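IWS1 (PDB 2XPP) probably acts as a nuclear transcription factor that helps regulate transcription by RNA polymerase II. Local coordinates at residues K15-I20 with K67-P72. Numbering follows the deposited sequence.
Sequences KRMQDI and KGWLEP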
# COMPACT_ATOMS: atom_id res chain seq x y z
N LYS A 15 12.61 7.65 -2.16
CA LYS A 15 13.49 7.88 -1.00
C LYS A 15 12.81 8.77 0.04
O LYS A 15 12.95 8.53 1.27
CB LYS A 15 14.82 8.50 -1.47
CG LYS A 15 15.77 8.87 -0.32
CD LYS A 15 17.06 9.53 -0.82
CE LYS A 15 18.20 9.44 0.19
NZ LYS A 15 17.70 9.48 1.60
N ARG A 16 12.04 9.75 -0.42
CA ARG A 16 11.33 10.61 0.50
C ARG A 16 10.32 9.81 1.34
O ARG A 16 10.24 9.98 2.58
CB ARG A 16 10.61 11.71 -0.25
CG ARG A 16 9.99 12.74 0.67
CD ARG A 16 9.40 13.88 -0.17
NE ARG A 16 8.58 14.72 0.70
CZ ARG A 16 7.72 15.64 0.27
NH1 ARG A 16 7.56 15.85 -1.05
NH2 ARG A 16 7.03 16.34 1.16
N MET A 17 9.59 8.91 0.68
CA MET A 17 8.58 8.09 1.36
C MET A 17 9.25 7.15 2.32
O MET A 17 8.76 6.98 3.45
CB MET A 17 7.76 7.30 0.36
CG MET A 17 6.74 8.18 -0.31
SD MET A 17 5.58 7.21 -1.34
CE MET A 17 4.40 6.72 -0.06
N GLN A 18 10.41 6.58 1.92
CA GLN A 18 11.18 5.70 2.79
C GLN A 18 11.65 6.43 4.05
O GLN A 18 11.58 5.88 5.15
CB GLN A 18 12.43 5.17 2.07
CG GLN A 18 12.13 4.08 1.05
CD GLN A 18 13.37 3.67 0.27
OE1 GLN A 18 14.44 4.30 0.41
NE2 GLN A 18 13.25 2.64 -0.57
N ASP A 19 12.17 7.63 3.86
CA ASP A 19 12.74 8.37 4.98
C ASP A 19 11.64 8.72 5.99
O ASP A 19 11.86 8.62 7.23
CB ASP A 19 13.49 9.61 4.48
CG ASP A 19 14.80 9.25 3.76
OD1 ASP A 19 15.24 8.09 3.87
OD2 ASP A 19 15.36 10.15 3.08
N ILE A 20 10.48 9.13 5.48
CA ILE A 20 9.37 9.51 6.37
C ILE A 20 8.90 8.28 7.16
O ILE A 20 8.63 8.36 8.38
CB ILE A 20 8.22 10.12 5.57
CG1 ILE A 20 8.63 11.50 5.04
CG2 ILE A 20 6.92 10.17 6.44
CD1 ILE A 20 7.71 12.00 3.88
N LYS A 67 2.77 0.34 0.50
CA LYS A 67 2.52 -0.76 1.45
C LYS A 67 3.04 -0.40 2.86
O LYS A 67 2.33 -0.55 3.84
CB LYS A 67 3.23 -2.01 0.99
CG LYS A 67 3.10 -3.22 1.95
CD LYS A 67 3.89 -4.40 1.39
CE LYS A 67 3.65 -5.62 2.21
NZ LYS A 67 4.69 -6.64 1.77
N GLY A 68 4.30 0.01 2.93
CA GLY A 68 4.90 0.42 4.23
C GLY A 68 4.11 1.47 4.97
O GLY A 68 3.92 1.39 6.21
N TRP A 69 3.71 2.50 4.26
CA TRP A 69 2.88 3.57 4.86
C TRP A 69 1.52 3.07 5.36
O TRP A 69 0.94 3.66 6.31
CB TRP A 69 2.68 4.71 3.87
CG TRP A 69 3.84 5.71 3.74
CD1 TRP A 69 5.18 5.45 3.60
CD2 TRP A 69 3.69 7.13 3.69
NE1 TRP A 69 5.87 6.65 3.49
CE2 TRP A 69 4.98 7.68 3.53
CE3 TRP A 69 2.58 7.99 3.79
CZ2 TRP A 69 5.20 9.08 3.45
CZ3 TRP A 69 2.79 9.36 3.72
CH2 TRP A 69 4.10 9.88 3.56
N LEU A 70 0.98 2.02 4.74
CA LEU A 70 -0.34 1.46 5.17
C LEU A 70 -0.21 0.43 6.29
O LEU A 70 -1.19 0.06 6.95
CB LEU A 70 -0.97 0.77 3.96
CG LEU A 70 -1.49 1.75 2.86
CD1 LEU A 70 -1.90 0.91 1.63
CD2 LEU A 70 -2.71 2.57 3.37
N GLU A 71 1.00 -0.07 6.47
CA GLU A 71 1.25 -1.14 7.47
C GLU A 71 1.15 -0.66 8.92
O GLU A 71 1.27 0.60 9.18
CB GLU A 71 2.60 -1.79 7.20
CG GLU A 71 2.51 -2.78 6.06
CD GLU A 71 3.84 -3.46 5.79
OE1 GLU A 71 4.91 -2.79 5.89
OE2 GLU A 71 3.86 -4.69 5.55
N PRO A 72 0.91 -1.59 9.86
CA PRO A 72 0.88 -1.15 11.27
C PRO A 72 2.22 -0.54 11.69
O PRO A 72 3.28 -0.91 11.19
CB PRO A 72 0.67 -2.43 12.07
CG PRO A 72 0.15 -3.43 11.03
CD PRO A 72 0.74 -3.06 9.74
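Trp69 pushes its indole from helix 62-70 against helix 5-30, where the terminal methyl of Met17 lies over one face of the ring. Met17 CE sits 3.7 Å from the centroid of the five-membered ring of Trp69 and almost directly above it, a CH-pi contact. The sulfur stands farther back, as Met17 SD is 5.1 Å from the centroid of the five-membered ring of Trp69, completing a Met-aromatic contact. The chain of Met17 runs extended through chi2 and then bends at chi3 (84°), which carries the methyl over the indole; a flexible, unbranched thioether is well suited to this.

The ring edge does a different job. Trp69 NE1 donates a nearly straight hydrogen bond of 2.9 Å to the backbone oxygen Met17 O, at an N-H...O angle of 173°. The oxygen lies almost in the indole plane, whereas the donor stands 39° out of the carbonyl plane and does not follow a lone pair. Tryptophan thus buries a broad apolar surface while its one polar group finds an acceptor on the facing helix, and the bond, together with the methyl above, helps to hold the ring in this orientation. One turn along, Ile20 meets the benzene part obliquely, with Ile20 CG2 3.6 Å from Trp69 CZ2, its branched aliphatic shape filling in beside the ring.

Met17 and Ile20 also touch Ile44 of helix 36-48, and Trp69 reaches Leu87 of helix 81-92, so the indole is packed between helix 5-30 and helix 81-92 in this all-helical fold.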